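Local coordinates for uncharacterized HDOD domain protein (Geobacter sulfurreducens, PDB 3HC1), which is of unknown function but binds a pair of iron(III) ions and, as an HDOD-domain member of the HD superfamily, may be related to metal-dependent phosphohydrolases, at residues V29-L40 with R95-L106; W120-I129 with I295-L305. All coordinates share one frame; numbering follows the deposited sequence.

Contact 1 (V29-L40 with R95-L106); sequences VPDIVLRIAGKL and REAIFTCAIVDL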
loop_
_atom_site.group_PDB
_atom_site.type_symbol
_atom_site.label_atom_id
_atom_site.label_comp_id
_atom_site.label_asym_id
_atom_site.label_seq_id
_atom_site.Cartn_x
_atom_site.Cartn_y
_atom_site.Cartn_z
ATOM N N VAL A 29 14.306 -4.107 2.773
ATOM C CA VAL A 29 13.972 -2.735 2.389
ATOM C C VAL A 29 15.120 -1.811 2.845
ATOM O O VAL A 29 15.687 -2.018 3.935
ATOM C CB VAL A 29 12.611 -2.287 3.007
ATOM C CG1 VAL A 29 11.450 -2.996 2.303
ATOM C CG2 VAL A 29 12.558 -2.572 4.498
ATOM N N PRO A 30 15.471 -0.786 2.030
ATOM C CA PRO A 30 16.486 0.238 2.391
ATOM C C PRO A 30 16.341 0.816 3.785
ATOM O O PRO A 30 15.210 0.946 4.301
ATOM C CB PRO A 30 16.217 1.350 1.373
ATOM C CG PRO A 30 15.725 0.631 0.176
ATOM C CD PRO A 30 15.004 -0.602 0.645
ATOM N N ASP A 31 17.458 1.200 4.396
ATOM C CA ASP A 31 17.391 1.886 5.693
ATOM C C ASP A 31 16.536 3.143 5.630
ATOM O O ASP A 31 15.894 3.521 6.637
ATOM C CB ASP A 31 18.786 2.226 6.237
ATOM C CG ASP A 31 19.551 0.990 6.618
ATOM O OD1 ASP A 31 20.051 0.293 5.698
ATOM O OD2 ASP A 31 19.611 0.688 7.828
ATOM N N ILE A 32 16.521 3.793 4.467
ATOM C CA ILE A 32 15.760 5.054 4.335
ATOM C C ILE A 32 14.240 4.819 4.496
ATOM O O ILE A 32 13.509 5.664 5.040
ATOM C CB ILE A 32 16.120 5.844 3.030
ATOM C CG1 ILE A 32 15.651 7.314 3.147
ATOM C CG2 ILE A 32 15.601 5.161 1.803
ATOM C CD1 ILE A 32 16.332 8.283 2.184
ATOM N N VAL A 33 13.790 3.661 4.026
ATOM C CA VAL A 33 12.389 3.240 4.131
ATOM C C VAL A 33 12.045 2.991 5.600
ATOM O O VAL A 33 11.091 3.573 6.117
ATOM C CB VAL A 33 12.103 2.035 3.162
ATOM C CG1 VAL A 33 10.776 1.371 3.451
ATOM C CG2 VAL A 33 12.101 2.493 1.750
ATOM N N LEU A 34 12.870 2.222 6.310
ATOM C CA LEU A 34 12.688 2.038 7.766
ATOM C C LEU A 34 12.845 3.362 8.537
ATOM O O LEU A 34 12.063 3.651 9.460
ATOM C CB LEU A 34 13.635 0.918 8.330
ATOM C CG LEU A 34 13.558 0.529 9.848
ATOM C CD1 LEU A 34 12.362 -0.386 10.181
ATOM C CD2 LEU A 34 14.859 -0.134 10.381
ATOM N N ARG A 35 13.803 4.197 8.148
ATOM C CA ARG A 35 14.008 5.489 8.843
ATOM C C ARG A 35 12.766 6.367 8.692
ATOM O O ARG A 35 12.205 6.853 9.683
ATOM C CB ARG A 35 15.263 6.219 8.320
ATOM C CG ARG A 35 15.574 7.558 9.039
ATOM N N ILE A 36 12.315 6.522 7.445
ATOM C CA ILE A 36 11.114 7.323 7.139
ATOM C C ILE A 36 9.879 6.743 7.823
ATOM O O ILE A 36 9.169 7.458 8.509
ATOM C CB ILE A 36 10.876 7.494 5.604
ATOM C CG1 ILE A 36 11.894 8.489 5.028
ATOM C CG2 ILE A 36 9.476 8.068 5.331
ATOM C CD1 ILE A 36 11.902 8.538 3.529
ATOM N N ALA A 37 9.637 5.452 7.629
ATOM C CA ALA A 37 8.610 4.719 8.381
ATOM C C ALA A 37 8.599 5.027 9.876
ATOM O O ALA A 37 7.523 5.153 10.467
ATOM C CB ALA A 37 8.775 3.226 8.166
ATOM N N GLY A 38 9.784 5.158 10.482
ATOM C CA GLY A 38 9.912 5.498 11.916
ATOM C C GLY A 38 9.630 6.933 12.353
ATOM O O GLY A 38 9.244 7.183 13.514
ATOM N N LYS A 39 9.796 7.885 11.435
ATOM C CA LYS A 39 9.725 9.313 11.762
ATOM C C LYS A 39 8.401 10.000 11.367
ATOM O O LYS A 39 8.215 11.197 11.582
ATOM C CB LYS A 39 10.899 10.023 11.077
ATOM C CG LYS A 39 12.304 9.491 11.446
ATOM C CD LYS A 39 12.943 10.314 12.555
ATOM C CE LYS A 39 14.280 9.722 13.012
ATOM N NZ LYS A 39 15.462 10.034 12.131
ATOM N N LEU A 40 7.466 9.246 10.812
ATOM C CA LEU A 40 6.272 9.831 10.246
ATOM C C LEU A 40 5.490 10.747 11.182
ATOM O O LEU A 40 4.811 11.682 10.717
ATOM C CB LEU A 40 5.375 8.720 9.686
ATOM C CG LEU A 40 5.916 8.099 8.387
ATOM C CD1 LEU A 40 5.164 6.845 7.999
ATOM C CD2 LEU A 40 5.890 9.155 7.246
ATOM N N ARG A 95 9.017 13.189 2.272
ATOM C CA ARG A 95 9.089 11.853 2.913
ATOM C C ARG A 95 8.310 10.840 2.069
ATOM O O ARG A 95 8.769 9.733 1.821
ATOM C CB ARG A 95 8.503 11.864 4.330
ATOM C CG ARG A 95 9.364 12.498 5.486
ATOM C CD ARG A 95 8.418 12.886 6.663
ATOM N NE ARG A 95 9.108 13.054 7.929
ATOM C CZ ARG A 95 8.614 13.663 9.013
ATOM N NH1 ARG A 95 7.387 14.188 9.034
ATOM N NH2 ARG A 95 9.371 13.769 10.101
ATOM N N GLU A 96 7.119 11.233 1.637
ATOM C CA GLU A 96 6.269 10.385 0.820
ATOM C C GLU A 96 6.899 10.041 -0.497
ATOM O O GLU A 96 6.862 8.907 -0.914
ATOM C CB GLU A 96 4.945 11.086 0.522
ATOM C CG GLU A 96 3.930 10.192 -0.107
ATOM C CD GLU A 96 2.578 10.853 -0.248
ATOM O OE1 GLU A 96 1.949 11.166 0.795
ATOM O OE2 GLU A 96 2.132 11.035 -1.405
ATOM N N ALA A 97 7.445 11.038 -1.178
ATOM C CA ALA A 97 8.066 10.826 -2.493
ATOM C C ALA A 97 9.327 9.943 -2.368
ATOM O O ALA A 97 9.566 9.046 -3.196
ATOM C CB ALA A 97 8.400 12.164 -3.154
ATOM N N ILE A 98 10.144 10.222 -1.357
ATOM C CA ILE A 98 11.373 9.425 -1.107
ATOM C C ILE A 98 11.016 7.947 -0.787
ATOM O O ILE A 98 11.594 6.997 -1.357
ATOM C CB ILE A 98 12.253 10.046 0.025
ATOM C CG1 ILE A 98 12.837 11.402 -0.432
ATOM C CG2 ILE A 98 13.399 9.116 0.362
ATOM C CD1 ILE A 98 13.659 12.125 0.616
ATOM N N PHE A 99 10.059 7.786 0.115
ATOM C CA PHE A 99 9.587 6.471 0.468
ATOM C C PHE A 99 9.186 5.672 -0.784
ATOM O O PHE A 99 9.600 4.535 -0.958
ATOM C CB PHE A 99 8.402 6.577 1.427
ATOM C CG PHE A 99 7.876 5.258 1.861
ATOM C CD1 PHE A 99 8.436 4.611 2.949
ATOM C CD2 PHE A 99 6.831 4.663 1.186
ATOM C CE1 PHE A 99 7.954 3.380 3.351
ATOM C CE2 PHE A 99 6.348 3.418 1.592
ATOM C CZ PHE A 99 6.918 2.799 2.672
ATOM N N THR A 100 8.418 6.317 -1.652
ATOM C CA THR A 100 7.904 5.719 -2.894
ATOM C C THR A 100 9.028 5.347 -3.849
ATOM O O THR A 100 9.030 4.265 -4.438
ATOM C CB THR A 100 6.891 6.706 -3.555
ATOM O OG1 THR A 100 5.821 6.930 -2.618
ATOM C CG2 THR A 100 6.329 6.176 -4.864
ATOM N N CYS A 101 9.989 6.260 -4.004
ATOM C CA CYS A 101 11.064 6.058 -4.961
ATOM C C CYS A 101 12.062 5.061 -4.503
ATOM O O CYS A 101 12.712 4.481 -5.336
ATOM C CB CYS A 101 11.765 7.369 -5.304
ATOM S SG CYS A 101 10.625 8.453 -6.166
ATOM N N ALA A 102 12.138 4.828 -3.195
ATOM C CA ALA A 102 13.034 3.806 -2.638
ATOM C C ALA A 102 12.338 2.451 -2.581
ATOM O O ALA A 102 12.953 1.450 -2.860
ATOM C CB ALA A 102 13.541 4.194 -1.219
ATOM N N ILE A 103 11.064 2.423 -2.214
ATOM C CA ILE A 103 10.365 1.151 -2.057
ATOM C C ILE A 103 10.166 0.463 -3.454
ATOM O O ILE A 103 9.959 -0.740 -3.528
ATOM C CB ILE A 103 9.067 1.335 -1.289
ATOM C CG1 ILE A 103 8.581 0.003 -0.670
ATOM C CG2 ILE A 103 7.985 1.970 -2.130
ATOM C CD1 ILE A 103 9.307 -0.348 0.584
ATOM N N VAL A 104 10.223 1.227 -4.539
ATOM C CA VAL A 104 9.973 0.649 -5.861
ATOM C C VAL A 104 10.996 -0.472 -6.186
ATOM O O VAL A 104 10.654 -1.430 -6.860
ATOM C CB VAL A 104 9.845 1.679 -6.967
ATOM C CG1 VAL A 104 11.184 2.419 -7.201
ATOM C CG2 VAL A 104 9.310 1.003 -8.264
ATOM N N ASP A 105 12.212 -0.394 -5.652
ATOM C CA ASP A 105 13.191 -1.478 -5.857
ATOM C C ASP A 105 12.727 -2.827 -5.318
ATOM O O ASP A 105 13.014 -3.851 -5.903
ATOM C CB ASP A 105 14.558 -1.127 -5.240
ATOM C CG ASP A 105 15.229 0.011 -5.953
ATOM O OD1 ASP A 105 15.059 0.129 -7.179
ATOM O OD2 ASP A 105 15.909 0.812 -5.280
ATOM N N LEU A 106 12.004 -2.825 -4.218
ATOM C CA LEU A 106 11.373 -4.034 -3.716
ATOM C C LEU A 106 10.432 -4.700 -4.731
ATOM O O LEU A 106 10.417 -5.909 -4.844
ATOM C CB LEU A 106 10.611 -3.755 -2.434
ATOM C CG LEU A 106 9.829 -4.982 -1.884
ATOM C CD1 LEU A 106 10.821 -6.042 -1.299
ATOM C CD2 LEU A 106 8.871 -4.514 -0.825
#
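V33 meets F99 at mid-interface, where CG1 of V33 comes to 3.5 Å from CE1 of the F99 ring and the two side chains stand nearly perpendicular. A chi1 of -179° sets CG of F99 opposite the backbone N and carries the ring in to helix 31-39, although its CB points neither toward nor away from that helix. The two branches of V33 divide the work: CG1 also touches CD1 of I103 at 3.7 Å, while CG2 rests on CB of A102. A102 suits this place because a lone methyl lets the helices, whose axes come within 9.3 Å, approach closely; the same methyl takes CG2 of I32. Toward R95, CG2 of I98 receives two isoleucine tips, CD1 of I32 and CD1 of I36, each at 3.6 Å and both side chains roughly perpendicular to it. V29, just ahead of the N-cap residue P30, lies alongside I103, its CG1 3.8 Å from the CD1 of I103. R95 stretches from CG to NE toward the C-terminal end of helix 31-39, and its guanidinium passes beneath the K39 carbonyl, whose oxygen sits 3.1 Å above the plane, off toward the rim. Lying over the face, K39 O is badly placed for the N-H groups, and its 3.2 Å approach to R95 NH2 is not a hydrogen bond; NH2 donates to D42 O. A leucine in place of R95 would probably leave the D42 carbonyl without this donor and uncover the K39 carbonyl. Helices 31-39 and 82-108, running in roughly opposed directions within the helical HDOD domain with 142° between them, share no hydrogen bond here: interlocking aliphatic branches and one aromatic ring hold them, with one buried arginine at the K39 end, its charge turned to backbone carbonyls.

Contact 2 (W120-I129 with I295-L305); sequences WAHSLGVARI and IRAAVDELFLL. With FE (Fe (III) ion), chain C.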
loop_
_atom_site.group_PDB
_atom_site.type_symbol
_atom_site.label_atom_id
_atom_site.label_comp_id
_atom_site.label_asym_id
_atom_site.label_seq_id
_atom_site.Cartn_x
_atom_site.Cartn_y
_atom_site.Cartn_z
ATOM N N TRP A 120 2.903 -3.609 -8.347
ATOM C CA TRP A 120 3.228 -2.224 -8.111
ATOM C C TRP A 120 2.058 -1.260 -8.361
ATOM O O TRP A 120 1.723 -0.432 -7.506
ATOM C CB TRP A 120 4.462 -1.825 -8.944
ATOM C CG TRP A 120 4.759 -0.350 -8.914
ATOM C CD1 TRP A 120 4.636 0.540 -9.939
ATOM C CD2 TRP A 120 5.291 0.384 -7.801
ATOM N NE1 TRP A 120 5.047 1.793 -9.525
ATOM C CE2 TRP A 120 5.433 1.721 -8.208
ATOM C CE3 TRP A 120 5.606 0.042 -6.485
ATOM C CZ2 TRP A 120 5.902 2.724 -7.344
ATOM C CZ3 TRP A 120 6.063 1.013 -5.632
ATOM C CH2 TRP A 120 6.233 2.360 -6.081
ATOM N N ALA A 121 1.446 -1.367 -9.528
ATOM C CA ALA A 121 0.352 -0.481 -9.903
ATOM C C ALA A 121 -0.788 -0.561 -8.876
ATOM O O ALA A 121 -1.331 0.455 -8.429
ATOM C CB ALA A 121 -0.174 -0.805 -11.382
ATOM N N HIS A 122 -1.142 -1.779 -8.489
ATOM C CA HIS A 122 -2.189 -1.987 -7.484
ATOM C C HIS A 122 -1.811 -1.370 -6.110
ATOM O O HIS A 122 -2.640 -0.740 -5.434
ATOM C CB HIS A 122 -2.435 -3.496 -7.301
ATOM C CG HIS A 122 -3.290 -3.823 -6.114
ATOM N ND1 HIS A 122 -4.610 -3.441 -6.028
ATOM C CD2 HIS A 122 -2.994 -4.437 -4.944
ATOM C CE1 HIS A 122 -5.111 -3.870 -4.881
ATOM N NE2 HIS A 122 -4.147 -4.463 -4.194
ATOM N N SER A 123 -0.552 -1.569 -5.717
ATOM C CA SER A 123 -0.048 -1.068 -4.436
ATOM C C SER A 123 0.010 0.449 -4.415
ATOM O O SER A 123 -0.448 1.090 -3.419
ATOM C CB SER A 123 1.321 -1.681 -4.103
ATOM O OG SER A 123 1.206 -3.104 -3.909
ATOM N N LEU A 124 0.548 1.043 -5.489
ATOM C CA LEU A 124 0.549 2.504 -5.646
ATOM C C LEU A 124 -0.867 3.083 -5.666
ATOM O O LEU A 124 -1.107 4.130 -5.064
ATOM C CB LEU A 124 1.290 2.930 -6.916
ATOM C CG LEU A 124 1.547 4.438 -7.115
ATOM C CD1 LEU A 124 2.272 5.058 -5.879
ATOM C CD2 LEU A 124 2.387 4.614 -8.396
ATOM N N GLY A 125 -1.797 2.401 -6.329
ATOM C CA GLY A 125 -3.201 2.843 -6.384
ATOM C C GLY A 125 -3.830 2.852 -4.999
ATOM O O GLY A 125 -4.416 3.838 -4.591
ATOM N N VAL A 126 -3.688 1.742 -4.278
ATOM C CA VAL A 126 -4.141 1.625 -2.915
ATOM C C VAL A 126 -3.538 2.716 -1.993
ATOM O O VAL A 126 -4.285 3.353 -1.224
ATOM C CB VAL A 126 -3.957 0.186 -2.347
ATOM C CG1 VAL A 126 -4.251 0.088 -0.774
ATOM C CG2 VAL A 126 -4.895 -0.770 -3.141
ATOM N N ALA A 127 -2.220 2.920 -2.060
ATOM C CA ALA A 127 -1.578 3.974 -1.284
ATOM C C ALA A 127 -2.301 5.304 -1.533
ATOM O O ALA A 127 -2.671 6.030 -0.582
ATOM C CB ALA A 127 -0.085 4.108 -1.649
ATOM N N ARG A 128 -2.431 5.656 -2.809
ATOM C CA ARG A 128 -2.932 6.982 -3.196
ATOM C C ARG A 128 -4.382 7.193 -2.835
ATOM O O ARG A 128 -4.774 8.283 -2.377
ATOM C CB ARG A 128 -2.728 7.245 -4.677
ATOM C CG ARG A 128 -1.308 7.520 -5.037
ATOM C CD ARG A 128 -1.089 7.737 -6.537
ATOM N NE ARG A 128 0.304 8.025 -6.800
ATOM C CZ ARG A 128 0.836 8.299 -7.988
ATOM N NH1 ARG A 128 0.093 8.343 -9.089
ATOM N NH2 ARG A 128 2.128 8.562 -8.063
ATOM N N ILE A 129 -5.205 6.182 -3.085
ATOM C CA ILE A 129 -6.623 6.256 -2.743
ATOM C C ILE A 129 -6.818 6.257 -1.240
ATOM O O ILE A 129 -7.646 7.027 -0.725
ATOM C CB ILE A 129 -7.455 5.117 -3.424
ATOM C CG1 ILE A 129 -7.557 5.482 -4.912
ATOM C CG2 ILE A 129 -8.881 4.973 -2.755
ATOM C CD1 ILE A 129 -7.966 4.438 -5.815
ATOM N N ILE A 295 -6.597 8.436 -12.150
ATOM C CA ILE A 295 -5.703 7.864 -11.096
ATOM C C ILE A 295 -4.922 6.674 -11.689
ATOM O O ILE A 295 -3.686 6.602 -11.612
ATOM C CB ILE A 295 -6.491 7.446 -9.838
ATOM C CG1 ILE A 295 -6.976 8.671 -9.055
ATOM C CG2 ILE A 295 -5.643 6.560 -8.925
ATOM C CD1 ILE A 295 -8.168 8.355 -8.131
ATOM N N ARG A 296 -5.642 5.801 -12.380
ATOM C CA ARG A 296 -5.028 4.658 -13.047
ATOM C C ARG A 296 -3.991 5.046 -14.093
ATOM O O ARG A 296 -2.945 4.403 -14.193
ATOM C CB ARG A 296 -6.093 3.763 -13.697
ATOM C CG ARG A 296 -6.936 2.993 -12.731
ATOM C CD ARG A 296 -7.565 1.720 -13.366
ATOM N NE ARG A 296 -8.411 2.032 -14.500
ATOM C CZ ARG A 296 -9.726 2.293 -14.476
ATOM N NH1 ARG A 296 -10.457 2.276 -13.358
ATOM N NH2 ARG A 296 -10.338 2.574 -15.622
ATOM N N ALA A 297 -4.296 6.066 -14.883
ATOM C CA ALA A 297 -3.317 6.580 -15.850
ATOM C C ALA A 297 -2.010 7.029 -15.162
ATOM O O ALA A 297 -0.896 6.710 -15.628
ATOM C CB ALA A 297 -3.901 7.707 -16.695
ATOM N N ALA A 298 -2.151 7.765 -14.069
ATOM C CA ALA A 298 -1.020 8.326 -13.378
ATOM C C ALA A 298 -0.176 7.169 -12.782
ATOM O O ALA A 298 1.054 7.048 -13.022
ATOM C CB ALA A 298 -1.510 9.298 -12.282
ATOM N N VAL A 299 -0.849 6.278 -12.069
ATOM C CA VAL A 299 -0.188 5.084 -11.555
ATOM C C VAL A 299 0.596 4.336 -12.632
ATOM O O VAL A 299 1.786 4.019 -12.443
ATOM C CB VAL A 299 -1.191 4.125 -10.865
ATOM C CG1 VAL A 299 -0.567 2.797 -10.622
ATOM C CG2 VAL A 299 -1.654 4.721 -9.554
ATOM N N ASP A 300 -0.044 4.095 -13.775
ATOM C CA ASP A 300 0.545 3.244 -14.806
ATOM C C ASP A 300 1.733 3.907 -15.429
ATOM O O ASP A 300 2.639 3.240 -15.922
ATOM C CB ASP A 300 -0.472 2.943 -15.893
ATOM C CG ASP A 300 -1.456 1.850 -15.496
ATOM O OD1 ASP A 300 -1.309 1.178 -14.434
ATOM O OD2 ASP A 300 -2.399 1.655 -16.285
ATOM N N GLU A 301 1.739 5.225 -15.423
ATOM C CA GLU A 301 2.761 5.932 -16.139
ATOM C C GLU A 301 4.020 6.219 -15.334
ATOM O O GLU A 301 5.070 6.417 -15.928
ATOM C CB GLU A 301 2.166 7.196 -16.736
ATOM C CG GLU A 301 1.276 6.867 -17.959
ATOM C CD GLU A 301 0.108 7.840 -18.146
ATOM O OE1 GLU A 301 0.262 9.052 -17.868
ATOM O OE2 GLU A 301 -0.972 7.370 -18.574
ATOM N N LEU A 302 3.951 6.156 -14.005
ATOM C CA LEU A 302 5.002 6.777 -13.182
ATOM C C LEU A 302 6.353 6.104 -13.342
ATOM O O LEU A 302 7.338 6.746 -13.738
ATOM C CB LEU A 302 4.628 6.797 -11.704
ATOM C CG LEU A 302 5.736 7.307 -10.783
ATOM C CD1 LEU A 302 5.942 8.799 -10.986
ATOM C CD2 LEU A 302 5.410 6.970 -9.350
ATOM N N PHE A 303 6.400 4.831 -12.954
ATOM C CA PHE A 303 7.555 3.991 -13.193
ATOM C C PHE A 303 7.002 2.835 -14.018
ATOM O O PHE A 303 5.858 2.360 -13.777
ATOM C CB PHE A 303 8.180 3.454 -11.896
ATOM C CG PHE A 303 8.716 4.520 -10.945
ATOM C CD1 PHE A 303 9.706 5.410 -11.346
ATOM C CD2 PHE A 303 8.253 4.590 -9.619
ATOM C CE1 PHE A 303 10.206 6.369 -10.468
ATOM C CE2 PHE A 303 8.748 5.535 -8.728
ATOM C CZ PHE A 303 9.729 6.431 -9.157
ATOM N N LEU A 304 7.832 2.398 -14.968
ATOM C CA LEU A 304 7.589 1.243 -15.816
ATOM C C LEU A 304 8.350 0.053 -15.222
ATOM O O LEU A 304 9.594 0.041 -15.290
ATOM C CB LEU A 304 8.136 1.553 -17.236
ATOM N N LEU A 305 7.654 -0.930 -14.638
ATOM C CA LEU A 305 8.344 -2.099 -14.044
ATOM C C LEU A 305 8.280 -3.336 -14.951
ATOM O O LEU A 305 7.317 -3.279 -15.732
ATOM C CB LEU A 305 7.735 -2.480 -12.711
ATOM C CG LEU A 305 7.497 -1.491 -11.577
ATOM C CD1 LEU A 305 7.737 -2.292 -10.280
ATOM C CD2 LEU A 305 8.381 -0.273 -11.639
ATOM O OXT LEU A 305 9.070 -4.359 -14.881
HETATM FE FE FE C . -4.452 -5.607 -2.323
HETATM O O HOH W 1 4.474 3.489 -11.938
HETATM O O HOH W 2 -2.627 8.194 -9.251
HETATM O O HOH W 3 -5.095 -6.576 -0.710
#
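V299 is the knob of a knobs-into-holes contact, its side chain set among A121, L124, G125 and R128 of helix 116-136. Its CG1, anti to the backbone N (chi1 167°), presses on A121, 3.3 Å from the carbonyl O and 3.7 Å from CB of that residue, while CG2 lies over the backbone of G125. A121 and G125 are small, so CG2 of V299 can rest 4.0 Å from G125 CA. L124 and V299 run antiparallel alongside each other, and L124 sends CD2 to CD2 of L302, 3.9 Å away. At the C-terminal end, L305 places CD2 over one face of the W120 indole and CD1 3.6 Å from W120 CB, and CZ2 of W120 meets the edge of the F303 ring. The crossing, 130° between helix directions, packs the last long helix of the chain against the one that supplies H122, first histidine of the HD-type metal set; H122 points away from this interface and binds iron through NE2 at 2.2 Å, alongside H152, D153, D238 and E249. Polar groups are joined through water. One water accepts from W120 NE1, in the plane of the indole, and from F303 N, and donates to V299 O, so it ties the tryptophan to the turn at F303. A second accepts from R128 NH1 at 2.7 Å and donates to I295 O. R128 is extended from CG to NE, with CD2 of L124 centred over one guanidinium face and CB of A298 at its edge, so the flat group is packed by methyls while NH1 still reaches water. The terminal carboxylate of L305 forms a salt bridge to R116.

The two contacts lie with centres about 17 Å apart and are joined through helix 82-108, which carries one side of contact 1 and is followed in the chain by helix 116-136 of contact 2. The joint is made by van der Waals packing: C101 SG meets F303 CZ at 3.7 Å, V104 CG2 meets L305 CD2 at 3.7 Å, and V104 CB lies 3.8 Å from W120 CH2. The face of helix 82-108 turned from helix 31-39 therefore receives the C-terminal tail. Contact 2 bears directly on the metal site through H122, whereas contact 1 approaches it less closely, the side chain of L106 lying about 13 Å from an iron ion and about 9 Å from that of D153.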